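Local coordinates for putative ABC transporter amino acid-binding protein (Sinorhizobium meliloti, PDB 2Q88), which binds the compatible solute ectoine and probably delivers it to an ABC transporter as the extracytoplasmic solute-binding component, at residues A[85-89]-A[90-94]; A[103-106]-A[107-111]; A[159-163]-A[164-168]; A[171-174]-A[175-178]; A[230-233]-A[234-238]. All coordinates share one frame; numbering follows the deposited sequence.

Contact 1: residues A[85-89]-A[90-94]; sequences ERCAA and VAYSQ. With 4CS ((4S)-2-methyl-1,4,5,6-tetrahydropyrimidine-4-carboxylic acid), chain F.
R86 and Y92 meet where the short helix 84-87 gives way to strand 91-92, at the ectoine pocket of this family 3 solute-binding protein. R86 grips the ectoine carboxylate with two hydrogen bonds, one from each terminal nitrogen. R86 NH1 reaches ligand OXT at 2.8 Å, and R86 NH2 reaches ligand O at 2.8 Å with an N-H...O angle of 170°. Ligand O lies in the plane of the guanidinium, at its edge. The chain is extended from CG to NE (chi2 179°, chi3 174°), which carries the charged end from the helix to the ligand. NH1 also donates to F81 O. A leucine here would probably leave the ectoine carboxylate without its charged mate. In the backbone, V90 N donates to R86 O at 3.2 Å, and A89 N donates to the same oxygen.

The other contacts gather round the Y92 ring. The phenol edge of Y92 lies beside the R86 chain, with Y92 OH 3.7 Å from R86 CD. That hydroxyl is hydrogen-bonded to L80 O. V90 CG2 sits over one face of the Y92 ring, offset toward its rim. C87 is held by a disulfide to C254, and its sulfur also makes an oblique sulfur-aromatic contact: C87 SG is 3.8 Å from Y92 CD2.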
loop_
_atom_site.group_PDB
_atom_site.type_symbol
_atom_site.label_atom_id
_atom_site.label_comp_id
_atom_site.label_asym_id
_atom_site.label_seq_id
_atom_site.Cartn_x
_atom_site.Cartn_y
_atom_site.Cartn_z
ATOM N N GLU A 85 9.961 7.049 9.125
ATOM C CA GLU A 85 8.904 7.417 10.090
ATOM C C GLU A 85 7.967 6.286 10.472
ATOM O O GLU A 85 7.583 6.159 11.632
ATOM C CB GLU A 85 8.059 8.585 9.577
ATOM C CG GLU A 85 7.899 8.618 8.065
ATOM C CD GLU A 85 9.035 9.376 7.408
ATOM O OE1 GLU A 85 9.903 8.735 6.785
ATOM O OE2 GLU A 85 9.069 10.621 7.538
ATOM N N ARG A 86 7.572 5.488 9.479
ATOM C CA ARG A 86 6.698 4.354 9.723
ATOM C C ARG A 86 7.463 3.229 10.399
ATOM O O ARG A 86 6.938 2.574 11.287
ATOM C CB ARG A 86 6.096 3.849 8.416
ATOM C CG ARG A 86 5.196 4.847 7.708
ATOM C CD ARG A 86 4.635 4.291 6.395
ATOM N NE ARG A 86 3.663 5.200 5.804
ATOM C CZ ARG A 86 3.039 4.994 4.652
ATOM N NH1 ARG A 86 3.293 3.906 3.929
ATOM N NH2 ARG A 86 2.152 5.888 4.217
ATOM N N CYS A 87 8.701 3.014 9.960
ATOM C CA CYS A 87 9.580 1.994 10.533
ATOM C C CYS A 87 9.819 2.199 12.031
ATOM O O CYS A 87 9.990 1.229 12.769
ATOM C CB CYS A 87 10.907 1.950 9.770
ATOM S SG CYS A 87 10.676 1.408 8.060
ATOM N N ALA A 88 9.795 3.453 12.470
ATOM C CA ALA A 88 9.958 3.792 13.884
ATOM C C ALA A 88 8.727 3.461 14.733
ATOM O O ALA A 88 8.836 3.336 15.950
ATOM C CB ALA A 88 10.311 5.260 14.027
ATOM N N ALA A 89 7.565 3.324 14.088
ATOM C CA ALA A 89 6.275 3.165 14.778
ATOM C C ALA A 89 5.786 1.721 14.825
ATOM O O ALA A 89 4.987 1.365 15.688
ATOM C CB ALA A 89 5.212 4.045 14.120
ATOM N N VAL A 90 6.257 0.904 13.881
ATOM C CA VAL A 90 5.818 -0.489 13.741
ATOM C C VAL A 90 6.996 -1.442 13.531
ATOM O O VAL A 90 8.099 -1.009 13.201
ATOM C CB VAL A 90 4.840 -0.655 12.544
ATOM C CG1 VAL A 90 3.602 0.184 12.749
ATOM C CG2 VAL A 90 5.517 -0.273 11.235
ATOM N N ALA A 91 6.750 -2.736 13.721
ATOM C CA ALA A 91 7.724 -3.775 13.398
ATOM C C ALA A 91 7.344 -4.399 12.050
ATOM O O ALA A 91 6.400 -5.174 11.966
ATOM C CB ALA A 91 7.740 -4.834 14.488
ATOM N N TYR A 92 8.092 -4.036 11.012
ATOM C CA TYR A 92 7.866 -4.498 9.649
ATOM C C TYR A 92 8.508 -5.846 9.393
ATOM O O TYR A 92 9.577 -6.154 9.929
ATOM C CB TYR A 92 8.478 -3.507 8.657
ATOM C CG TYR A 92 7.553 -2.417 8.150
ATOM C CD1 TYR A 92 6.472 -2.717 7.324
ATOM C CD2 TYR A 92 7.809 -1.081 8.442
ATOM C CE1 TYR A 92 5.635 -1.706 6.832
ATOM C CE2 TYR A 92 6.983 -0.061 7.963
ATOM C CZ TYR A 92 5.903 -0.382 7.173
ATOM O OH TYR A 92 5.098 0.623 6.698
ATOM N N SER A 93 7.860 -6.641 8.550
ATOM C CA SER A 93 8.488 -7.803 7.963
ATOM C C SER A 93 9.498 -7.342 6.921
ATOM O O SER A 93 9.651 -6.155 6.681
ATOM C CB SER A 93 7.437 -8.653 7.249
ATOM O OG SER A 93 7.020 -7.998 6.061
ATOM N N GLN A 94 10.169 -8.298 6.288
ATOM C CA GLN A 94 11.008 -8.031 5.118
ATOM C C GLN A 94 10.114 -7.619 3.928
ATOM O O GLN A 94 8.898 -7.787 4.010
ATOM C CB GLN A 94 11.858 -9.277 4.819
ATOM C CG GLN A 94 12.985 -9.511 5.859
ATOM C CD GLN A 94 13.980 -8.355 5.951
ATOM O OE1 GLN A 94 14.309 -7.714 4.947
ATOM N NE2 GLN A 94 14.466 -8.094 7.158
HETATM O O 4CS F . 0.982 5.195 1.816
HETATM C C 4CS F . 1.074 4.112 1.238
HETATM O OXT 4CS F . 1.692 3.180 1.766
HETATM C CA 4CS F . 0.451 3.929 -0.140
HETATM C CB 4CS F . -0.899 4.605 -0.280
HETATM C CAD 4CS F . -1.427 4.411 -1.705
HETATM N NAG 4CS F . -1.470 2.960 -2.023
HETATM C CAI 4CS F . -0.592 2.053 -1.411
HETATM C CAA 4CS F . -0.665 0.552 -1.744
HETATM N N 4CS F . 0.342 2.495 -0.464
#

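Contact 2: residues A[103-106]-A[107-111]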
loop_
_atom_site.group_PDB
_atom_site.type_symbol
_atom_site.label_atom_id
_atom_site.label_comp_id
_atom_site.label_asym_id
_atom_site.label_seq_id
_atom_site.Cartn_x
_atom_site.Cartn_y
_atom_site.Cartn_z
ATOM N N PHE A 103 0.436 9.010 -11.845
ATOM C CA PHE A 103 -0.623 10.017 -11.915
ATOM C C PHE A 103 -1.692 9.570 -12.895
ATOM O O PHE A 103 -1.367 9.055 -13.975
ATOM C CB PHE A 103 -0.098 11.328 -12.498
ATOM C CG PHE A 103 0.791 12.123 -11.587
ATOM C CD1 PHE A 103 0.825 11.910 -10.221
ATOM C CD2 PHE A 103 1.553 13.162 -12.123
ATOM C CE1 PHE A 103 1.659 12.707 -9.390
ATOM C CE2 PHE A 103 2.362 13.944 -11.317
ATOM C CZ PHE A 103 2.420 13.709 -9.950
ATOM N N ALA A 104 -2.949 9.808 -12.530
ATOM C CA ALA A 104 -4.070 9.788 -13.461
ATOM C C ALA A 104 -4.385 11.254 -13.757
ATOM O O ALA A 104 -4.563 12.054 -12.840
ATOM C CB ALA A 104 -5.267 9.093 -12.834
ATOM N N LEU A 105 -4.458 11.574 -15.044
ATOM C CA LEU A 105 -4.454 12.945 -15.550
ATOM C C LEU A 105 -5.527 13.099 -16.629
ATOM O O LEU A 105 -6.011 12.108 -17.179
ATOM C CB LEU A 105 -3.074 13.209 -16.184
ATOM C CG LEU A 105 -1.955 14.106 -15.625
ATOM C CD1 LEU A 105 -2.191 14.653 -14.240
ATOM C CD2 LEU A 105 -0.612 13.412 -15.704
ATOM N N LYS A 106 -5.882 14.342 -16.944
ATOM C CA LYS A 106 -6.732 14.609 -18.098
ATOM C C LYS A 106 -5.981 14.309 -19.395
ATOM O O LYS A 106 -4.777 14.560 -19.490
ATOM C CB LYS A 106 -7.237 16.053 -18.069
ATOM C CG LYS A 106 -8.379 16.273 -17.086
ATOM C CD LYS A 106 -9.636 15.560 -17.555
ATOM C CE LYS A 106 -10.851 15.961 -16.745
ATOM N NZ LYS A 106 -12.094 15.562 -17.447
ATOM N N LYS A 107 -6.692 13.755 -20.379
ATOM C CA LYS A 107 -6.085 13.356 -21.653
ATOM C C LYS A 107 -5.332 14.538 -22.253
ATOM O O LYS A 107 -5.858 15.644 -22.296
ATOM C CB LYS A 107 -7.156 12.865 -22.633
ATOM C CG LYS A 107 -6.602 12.232 -23.909
ATOM C CD LYS A 107 -7.606 12.333 -25.056
ATOM C CE LYS A 107 -6.979 11.922 -26.376
ATOM N NZ LYS A 107 -7.437 12.794 -27.503
ATOM N N GLY A 108 -4.100 14.295 -22.692
ATOM C CA GLY A 108 -3.235 15.346 -23.219
ATOM C C GLY A 108 -2.378 16.018 -22.157
ATOM O O GLY A 108 -1.449 16.757 -22.495
ATOM N N ASN A 109 -2.685 15.763 -20.882
ATOM C CA ASN A 109 -1.967 16.379 -19.755
ATOM C C ASN A 109 -1.815 17.899 -19.967
ATOM O O ASN A 109 -0.700 18.407 -20.147
ATOM C CB ASN A 109 -0.620 15.675 -19.542
ATOM C CG ASN A 109 0.059 16.061 -18.235
ATOM O OD1 ASN A 109 -0.439 16.890 -17.480
ATOM N ND2 ASN A 109 1.208 15.447 -17.966
ATOM N N PRO A 110 -2.946 18.616 -19.959
ATOM C CA PRO A 110 -2.990 20.028 -20.352
ATOM C C PRO A 110 -2.170 20.939 -19.445
ATOM O O PRO A 110 -1.706 21.984 -19.885
ATOM C CB PRO A 110 -4.473 20.375 -20.216
ATOM C CG PRO A 110 -4.991 19.402 -19.232
ATOM C CD PRO A 110 -4.277 18.129 -19.562
ATOM N N LEU A 111 -1.994 20.534 -18.194
ATOM C CA LEU A 111 -1.233 21.325 -17.233
ATOM C C LEU A 111 0.239 20.923 -17.201
ATOM O O LEU A 111 1.019 21.489 -16.447
ATOM C CB LEU A 111 -1.867 21.207 -15.847
ATOM C CG LEU A 111 -2.904 22.253 -15.418
ATOM C CD1 LEU A 111 -3.810 22.729 -16.542
ATOM C CD2 LEU A 111 -3.705 21.739 -14.240
#
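L105 and N109 touch across a type II beta turn that runs from K106 to N109 and ends strand 98-106. The turn is closed by N109 N, which donates to K106 O at 2.8 Å with an N-H...O angle of 148°. The donor is tilted from the carbonyl plane. G108 stands at the third position of the turn with a positive phi of 90°. A side chain there would press on the carbonyl oxygen of K107.

The N109 side chain starts at CB and points CG anti to the backbone N (chi1 -169°). This lays the amide beside L105, and the two side chains cross at a slant. The carbon N109 CG lies 3.7 Å from L105 CD2. The oxygen N109 OD1 lies 3.7 Å from L105 CG. At the tip, N109 ND2 comes to 3.5 Å from L105 CD2. These are van der Waals contacts between the amide and the leucine. The same ND2 finds its polar partner in L113 O, further along the loop, which probably helps to fix the rotation of the amide. L105 also packs on V169 and L192, from strands 169-173 and 189-192, both paired with its own.

The K106 ammonium group makes a weak hydrogen bond to Q163 O. On the other limb of the loop, the P110 ring meets the same lysine, with P110 CD 3.9 Å from K106 CB.

Contact 3: residues A[159-163]-A[164-168]; sequences LKMLQ and DGRID
M161 O is gripped by two backbone N-H groups at the C-terminal end of helix 155-164. R166 N donates to it at 2.8 Å, in the carbonyl plane. I167 N adds a weak bond. G165 leaves the helix with a positive phi of 87°, and the geometry is a Schellman motif. G165 N also bonds to L162 O, from above the carbonyl plane. A water donates to both L162 O and I167 O, and so bridges the helix end to the chain that follows.

On the last turn, K160 NZ forms a salt bridge with D164 OD1 at 3.2 Å. It meets the carboxylate on its syn side. After the cap, I167 CG1 lies between its backbone N and carbonyl carbon (chi1 58°). This turns it back to the helix, where I167 CG1 packs 3.8 Å from M161 CB.

The cap ends helix 155-164 and leads the chain into strand 169-173. M161 also packs on V152, just after strand 149-151, and D168 OD2 accepts from K126 N, just before strand 127-129.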
loop_
_atom_site.group_PDB
_atom_site.type_symbol
_atom_site.label_atom_id
_atom_site.label_comp_id
_atom_site.label_asym_id
_atom_site.label_seq_id
_atom_site.Cartn_x
_atom_site.Cartn_y
_atom_site.Cartn_z
ATOM N N LEU A 159 -11.133 8.884 -9.434
ATOM C CA LEU A 159 -11.431 8.983 -10.858
ATOM C C LEU A 159 -12.630 9.883 -11.128
ATOM O O LEU A 159 -12.603 10.698 -12.048
ATOM C CB LEU A 159 -11.661 7.596 -11.454
ATOM C CG LEU A 159 -11.203 7.431 -12.901
ATOM C CD1 LEU A 159 -9.685 7.403 -12.986
ATOM C CD2 LEU A 159 -11.774 6.144 -13.419
ATOM N N LYS A 160 -13.671 9.754 -10.309
ATOM C CA LYS A 160 -14.851 10.613 -10.432
ATOM C C LYS A 160 -14.518 12.090 -10.191
ATOM O O LYS A 160 -15.003 12.968 -10.905
ATOM C CB LYS A 160 -15.978 10.105 -9.508
ATOM C CG LYS A 160 -17.352 10.744 -9.726
ATOM C CD LYS A 160 -17.892 10.521 -11.137
ATOM C CE LYS A 160 -19.251 11.196 -11.301
ATOM N NZ LYS A 160 -19.446 11.679 -12.695
ATOM N N MET A 161 -13.659 12.365 -9.208
ATOM C CA MET A 161 -13.209 13.738 -8.943
ATOM C C MET A 161 -12.394 14.334 -10.084
ATOM O O MET A 161 -12.510 15.517 -10.381
ATOM C CB MET A 161 -12.367 13.787 -7.679
ATOM C CG MET A 161 -13.120 14.216 -6.469
ATOM S SD MET A 161 -11.996 14.250 -5.073
ATOM C CE MET A 161 -12.725 12.968 -4.050
ATOM N N LEU A 162 -11.556 13.499 -10.691
ATOM C CA LEU A 162 -10.746 13.864 -11.849
ATOM C C LEU A 162 -11.653 14.163 -13.041
ATOM O O LEU A 162 -11.525 15.201 -13.678
ATOM C CB LEU A 162 -9.819 12.696 -12.192
ATOM C CG LEU A 162 -8.387 12.862 -12.689
ATOM C CD1 LEU A 162 -8.111 11.762 -13.690
ATOM C CD2 LEU A 162 -8.098 14.243 -13.293
ATOM N N GLN A 163 -12.563 13.240 -13.330
ATOM C CA GLN A 163 -13.568 13.410 -14.383
ATOM C C GLN A 163 -14.429 14.670 -14.195
ATOM O O GLN A 163 -14.697 15.387 -15.157
ATOM C CB GLN A 163 -14.471 12.170 -14.460
ATOM C CG GLN A 163 -13.772 10.892 -14.947
ATOM C CD GLN A 163 -14.583 9.617 -14.696
ATOM O OE1 GLN A 163 -15.585 9.632 -13.978
ATOM N NE2 GLN A 163 -14.144 8.512 -15.292
ATOM N N ASP A 164 -14.858 14.923 -12.960
ATOM C CA ASP A 164 -15.690 16.083 -12.620
ATOM C C ASP A 164 -14.959 17.413 -12.624
ATOM O O ASP A 164 -15.599 18.463 -12.651
ATOM C CB ASP A 164 -16.329 15.902 -11.241
ATOM C CG ASP A 164 -17.504 14.959 -11.269
ATOM O OD1 ASP A 164 -17.824 14.437 -12.360
ATOM O OD2 ASP A 164 -18.169 14.675 -10.247
ATOM N N GLY A 165 -13.630 17.369 -12.558
ATOM C CA GLY A 165 -12.821 18.581 -12.459
ATOM C C GLY A 165 -12.580 19.120 -11.061
ATOM O O GLY A 165 -12.199 20.277 -10.909
ATOM N N ARG A 166 -12.802 18.300 -10.036
ATOM C CA ARG A 166 -12.528 18.705 -8.655
ATOM C C ARG A 166 -11.034 18.590 -8.313
ATOM O O ARG A 166 -10.529 19.265 -7.399
ATOM C CB ARG A 166 -13.396 17.909 -7.671
ATOM C CG ARG A 166 -14.910 18.082 -7.890
ATOM C CD ARG A 166 -15.376 19.528 -7.856
ATOM N NE ARG A 166 -16.736 19.707 -8.372
ATOM C CZ ARG A 166 -17.409 20.852 -8.320
ATOM N NH1 ARG A 166 -16.862 21.926 -7.765
ATOM N NH2 ARG A 166 -18.639 20.928 -8.811
ATOM N N ILE A 167 -10.333 17.733 -9.054
ATOM C CA ILE A 167 -8.877 17.642 -8.985
ATOM C C ILE A 167 -8.285 17.619 -10.404
ATOM O O ILE A 167 -8.987 17.327 -11.375
ATOM C CB ILE A 167 -8.418 16.402 -8.162
ATOM C CG1 ILE A 167 -8.983 15.104 -8.755
ATOM C CG2 ILE A 167 -8.808 16.547 -6.678
ATOM C CD1 ILE A 167 -8.533 13.844 -8.026
ATOM N N ASP A 168 -7.005 17.933 -10.515
ATOM C CA ASP A 168 -6.304 17.890 -11.808
ATOM C C ASP A 168 -5.472 16.623 -12.007
ATOM O O ASP A 168 -5.105 16.269 -13.132
ATOM C CB ASP A 168 -5.421 19.116 -11.957
ATOM C CG ASP A 168 -6.212 20.398 -11.914
ATOM O OD1 ASP A 168 -6.956 20.666 -12.887
ATOM O OD2 ASP A 168 -6.168 21.193 -10.950
HETATM O O HOH W 1 -9.907 17.754 -13.844
#

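Contact 4: residues A[171-174]-A[175-178]. With 4CS ((4S)-2-methyl-1,4,5,6-tetrahydropyrimidine-4-carboxylic acid), chain F.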
loop_
_atom_site.group_PDB
_atom_site.type_symbol
_atom_site.label_atom_id
_atom_site.label_comp_id
_atom_site.label_asym_id
_atom_site.label_seq_id
_atom_site.Cartn_x
_atom_site.Cartn_y
_atom_site.Cartn_z
ATOM N N SER A 171 -3.226 10.542 -7.656
ATOM C CA SER A 171 -1.989 9.788 -7.541
ATOM C C SER A 171 -2.152 8.550 -6.659
ATOM O O SER A 171 -2.647 8.650 -5.543
ATOM C CB SER A 171 -0.877 10.680 -7.000
ATOM O OG SER A 171 0.365 10.003 -7.033
ATOM N N LEU A 172 -1.742 7.404 -7.212
ATOM C CA LEU A 172 -1.660 6.103 -6.531
ATOM C C LEU A 172 -0.441 5.385 -7.108
ATOM O O LEU A 172 0.152 5.877 -8.079
ATOM C CB LEU A 172 -2.907 5.259 -6.824
ATOM C CG LEU A 172 -4.234 5.590 -6.132
ATOM C CD1 LEU A 172 -5.268 4.564 -6.496
ATOM C CD2 LEU A 172 -4.073 5.673 -4.631
ATOM N N PRO A 173 -0.049 4.243 -6.539
ATOM C CA PRO A 173 0.946 3.382 -7.172
ATOM C C PRO A 173 0.576 2.999 -8.607
ATOM O O PRO A 173 -0.601 2.853 -8.929
ATOM C CB PRO A 173 0.964 2.145 -6.258
ATOM C CG PRO A 173 0.610 2.691 -4.928
ATOM C CD PRO A 173 -0.494 3.685 -5.240
ATOM N N VAL A 174 1.592 2.895 -9.466
ATOM C CA VAL A 174 1.439 2.497 -10.870
ATOM C C VAL A 174 0.437 1.358 -11.073
ATOM O O VAL A 174 -0.493 1.477 -11.871
ATOM C CB VAL A 174 2.812 2.108 -11.473
ATOM C CG1 VAL A 174 2.663 1.513 -12.876
ATOM C CG2 VAL A 174 3.732 3.328 -11.492
ATOM N N LEU A 175 0.624 0.256 -10.361
ATOM C CA LEU A 175 -0.271 -0.886 -10.539
ATOM C C LEU A 175 -1.726 -0.583 -10.178
ATOM O O LEU A 175 -2.635 -1.105 -10.827
ATOM C CB LEU A 175 0.237 -2.103 -9.776
ATOM C CG LEU A 175 1.479 -2.771 -10.362
ATOM C CD1 LEU A 175 2.109 -3.663 -9.302
ATOM C CD2 LEU A 175 1.141 -3.608 -11.606
ATOM N N SER A 176 -1.937 0.246 -9.158
ATOM C CA SER A 176 -3.290 0.645 -8.729
ATOM C C SER A 176 -3.964 1.576 -9.740
ATOM O O SER A 176 -5.166 1.441 -10.011
ATOM C CB SER A 176 -3.246 1.356 -7.370
ATOM O OG SER A 176 -2.629 0.567 -6.367
ATOM N N ILE A 177 -3.202 2.541 -10.257
ATOM C CA ILE A 177 -3.729 3.482 -11.252
ATOM C C ILE A 177 -4.087 2.722 -12.530
ATOM O O ILE A 177 -5.184 2.888 -13.052
ATOM C CB ILE A 177 -2.719 4.642 -11.535
ATOM C CG1 ILE A 177 -2.688 5.665 -10.379
ATOM C CG2 ILE A 177 -3.045 5.364 -12.828
ATOM C CD1 ILE A 177 -4.038 6.422 -10.125
ATOM N N ASN A 178 -3.171 1.883 -13.018
ATOM C CA ASN A 178 -3.412 1.096 -14.238
ATOM C C ASN A 178 -4.637 0.191 -14.138
ATOM O O ASN A 178 -5.417 0.075 -15.085
ATOM C CB ASN A 178 -2.182 0.254 -14.604
ATOM C CG ASN A 178 -1.075 1.069 -15.265
ATOM O OD1 ASN A 178 -1.303 2.159 -15.795
ATOM N ND2 ASN A 178 0.133 0.526 -15.247
HETATM O O 4CS F . 0.982 5.195 1.816
HETATM C C 4CS F . 1.074 4.112 1.238
HETATM O OXT 4CS F . 1.692 3.180 1.766
HETATM C CA 4CS F . 0.451 3.929 -0.140
HETATM C CB 4CS F . -0.899 4.605 -0.280
HETATM C CAD 4CS F . -1.427 4.411 -1.705
HETATM N NAG 4CS F . -1.470 2.960 -2.023
HETATM C CAI 4CS F . -0.592 2.053 -1.411
HETATM C CAA 4CS F . -0.665 0.552 -1.744
HETATM N N 4CS F . 0.342 2.495 -0.464
#
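P173 lies against the bound ectoine at the N-cap of helix 174-184, where strand 169-173 of the mixed sheet passes directly into the helix. Its ring lies over one face of the ligand's flat N-CAI-NAG group, with P173 CD 3.4 Å from ligand NAG and P173 CG 3.8 Å from ligand CAI. L172 CD2 adds a looser contact to ligand CAD at 4.1 Å.

The next shell holds P173 in place. I177 N donates to P173 O at 2.9 Å, nearly straight at 165°, and this opens the first helical turn. N178 N follows with a similar bond to V174 O. Across the turn, L172 and I177 pack at a slant, with L172 CB 3.6 Å from I177 CG1. S176 CB also touches L172 CD1. V174 and N178 lie side by side and point the same way.

Farther out, S176 OG is hydrogen-bonded to E22 OE2, an oxygen that also binds ectoine. S176 is therefore a second-shell residue that probably helps to position E22. D99 OD2 accepts from L175 N in the first turn of the helix. S171 OG is tied to Y116 OH and A102 O. With chi1 at -56°, S176 OG stands beside its own backbone N and lies 3.9 Å from P173 CB.

Contact 5: residues A[230-233]-A[234-238]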
loop_
_atom_site.group_PDB
_atom_site.type_symbol
_atom_site.label_atom_id
_atom_site.label_comp_id
_atom_site.label_asym_id
_atom_site.label_seq_id
_atom_site.Cartn_x
_atom_site.Cartn_y
_atom_site.Cartn_z
ATOM N N GLU A 230 7.511 -19.767 -4.327
ATOM C CA GLU A 230 6.083 -19.663 -4.057
ATOM C C GLU A 230 5.653 -18.204 -3.884
ATOM O O GLU A 230 4.546 -17.833 -4.259
ATOM C CB GLU A 230 5.705 -20.496 -2.834
ATOM C CG GLU A 230 4.206 -20.608 -2.571
ATOM C CD GLU A 230 3.442 -21.343 -3.672
ATOM O OE1 GLU A 230 4.027 -22.206 -4.370
ATOM O OE2 GLU A 230 2.233 -21.064 -3.824
ATOM N N PHE A 231 6.547 -17.393 -3.316
ATOM C CA PHE A 231 6.378 -15.937 -3.222
ATOM C C PHE A 231 6.033 -15.320 -4.582
ATOM O O PHE A 231 5.011 -14.643 -4.716
ATOM C CB PHE A 231 7.647 -15.327 -2.597
ATOM C CG PHE A 231 7.689 -13.815 -2.572
ATOM C CD1 PHE A 231 6.853 -13.081 -1.736
ATOM C CD2 PHE A 231 8.619 -13.137 -3.346
ATOM C CE1 PHE A 231 6.925 -11.683 -1.701
ATOM C CE2 PHE A 231 8.701 -11.737 -3.322
ATOM C CZ PHE A 231 7.855 -11.014 -2.496
ATOM N N ALA A 232 6.863 -15.590 -5.591
ATOM C CA ALA A 232 6.622 -15.107 -6.948
ATOM C C ALA A 232 5.300 -15.620 -7.505
ATOM O O ALA A 232 4.588 -14.875 -8.157
ATOM C CB ALA A 232 7.783 -15.476 -7.880
ATOM N N LYS A 233 4.961 -16.875 -7.221
ATOM C CA LYS A 233 3.717 -17.470 -7.745
ATOM C C LYS A 233 2.487 -16.749 -7.197
ATOM O O LYS A 233 1.454 -16.679 -7.867
ATOM C CB LYS A 233 3.626 -18.972 -7.433
ATOM C CG LYS A 233 4.609 -19.835 -8.190
ATOM C CD LYS A 233 4.651 -19.478 -9.674
ATOM C CE LYS A 233 5.451 -20.500 -10.462
ATOM N NZ LYS A 233 6.848 -20.567 -9.984
ATOM N N ILE A 234 2.600 -16.209 -5.984
ATOM C CA ILE A 234 1.478 -15.505 -5.368
ATOM C C ILE A 234 1.348 -14.068 -5.894
ATOM O O ILE A 234 0.260 -13.655 -6.314
ATOM C CB ILE A 234 1.579 -15.530 -3.819
ATOM C CG1 ILE A 234 1.330 -16.950 -3.289
ATOM C CG2 ILE A 234 0.588 -14.544 -3.203
ATOM C CD1 ILE A 234 1.758 -17.142 -1.828
ATOM N N ILE A 235 2.441 -13.313 -5.873
ATOM C CA ILE A 235 2.362 -11.869 -6.170
ATOM C C ILE A 235 2.458 -11.491 -7.650
ATOM O O ILE A 235 1.875 -10.491 -8.080
ATOM C CB ILE A 235 3.390 -11.051 -5.334
ATOM C CG1 ILE A 235 4.826 -11.264 -5.847
ATOM C CG2 ILE A 235 3.258 -11.375 -3.851
ATOM C CD1 ILE A 235 5.833 -10.261 -5.275
ATOM N N GLU A 236 3.183 -12.279 -8.433
ATOM C CA GLU A 236 3.401 -11.917 -9.835
ATOM C C GLU A 236 2.146 -11.920 -10.749
ATOM O O GLU A 236 2.056 -11.071 -11.632
ATOM C CB GLU A 236 4.611 -12.651 -10.436
ATOM C CG GLU A 236 5.895 -12.362 -9.657
ATOM C CD GLU A 236 7.165 -12.520 -10.470
ATOM O OE1 GLU A 236 7.255 -13.477 -11.271
ATOM O OE2 GLU A 236 8.079 -11.673 -10.307
ATOM N N PRO A 237 1.168 -12.805 -10.532
ATOM C CA PRO A 237 -0.133 -12.676 -11.210
ATOM C C PRO A 237 -0.846 -11.336 -10.974
ATOM O O PRO A 237 -1.718 -10.962 -11.760
ATOM C CB PRO A 237 -0.950 -13.808 -10.591
ATOM C CG PRO A 237 0.055 -14.833 -10.293
ATOM C CD PRO A 237 1.192 -14.021 -9.695
ATOM N N TYR A 238 -0.495 -10.635 -9.893
ATOM C CA TYR A 238 -1.048 -9.305 -9.620
ATOM C C TYR A 238 -0.241 -8.170 -10.262
ATOM O O TYR A 238 -0.666 -7.003 -10.243
ATOM C CB TYR A 238 -1.128 -9.068 -8.112
ATOM C CG TYR A 238 -2.212 -9.849 -7.410
ATOM C CD1 TYR A 238 -3.548 -9.483 -7.539
ATOM C CD2 TYR A 238 -1.903 -10.943 -6.601
ATOM C CE1 TYR A 238 -4.553 -10.180 -6.889
ATOM C CE2 TYR A 238 -2.910 -11.650 -5.933
ATOM C CZ TYR A 238 -4.232 -11.259 -6.092
ATOM O OH TYR A 238 -5.257 -11.930 -5.444
#
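The F231 ring carries I235 over one of its faces, one turn further along helix 230-235. The two side chains cross at a slant. I235 CD1 is the atom that touches, 3.5 Å from F231 CZ at the far end of the ring. I235 CG1 lies between its backbone N and carbonyl carbon (chi1 73°), and this brings CD1 to the ring. With an alanine here the F231 face is likely to lose the CD1 methyl, opening a gap over CZ.

In the backbone, I235 N donates to F231 O at 3.1 Å with an angle of 166°. E236 N donates to A232 O, and the extended E236 chain runs alongside A232. P237 has no N-H, and its CD packs on K233 O at 3.2 Å as the chain passes into a 3-10 turn.

F231 also packs on helices 212-228 and 242-246, with a cation-pi contact to K226. I234 and I235 face V41 of helix 37-48.

In the fold
All five contacts are local and follow in series along the chain; none nests in or crosses another. Contact 1 comes first and closes the turn from helix 84-87 to strand 91-92. Contact 2 ends strand 98-106, and contact 3 caps helix 155-164 beside it; K106 CE lies 3.2 Å from L162 O. The chain then runs straight into contact 4, whose strand 169-173 neighbours strand 98-106 in the mixed sheet. Contacts 1 and 4 lie on opposite sides of the chain's centre, their centres about 23 Å apart, and both touch ectoine. Contact 5, on helix 230-235, touches contact 4 through L175 and Y238.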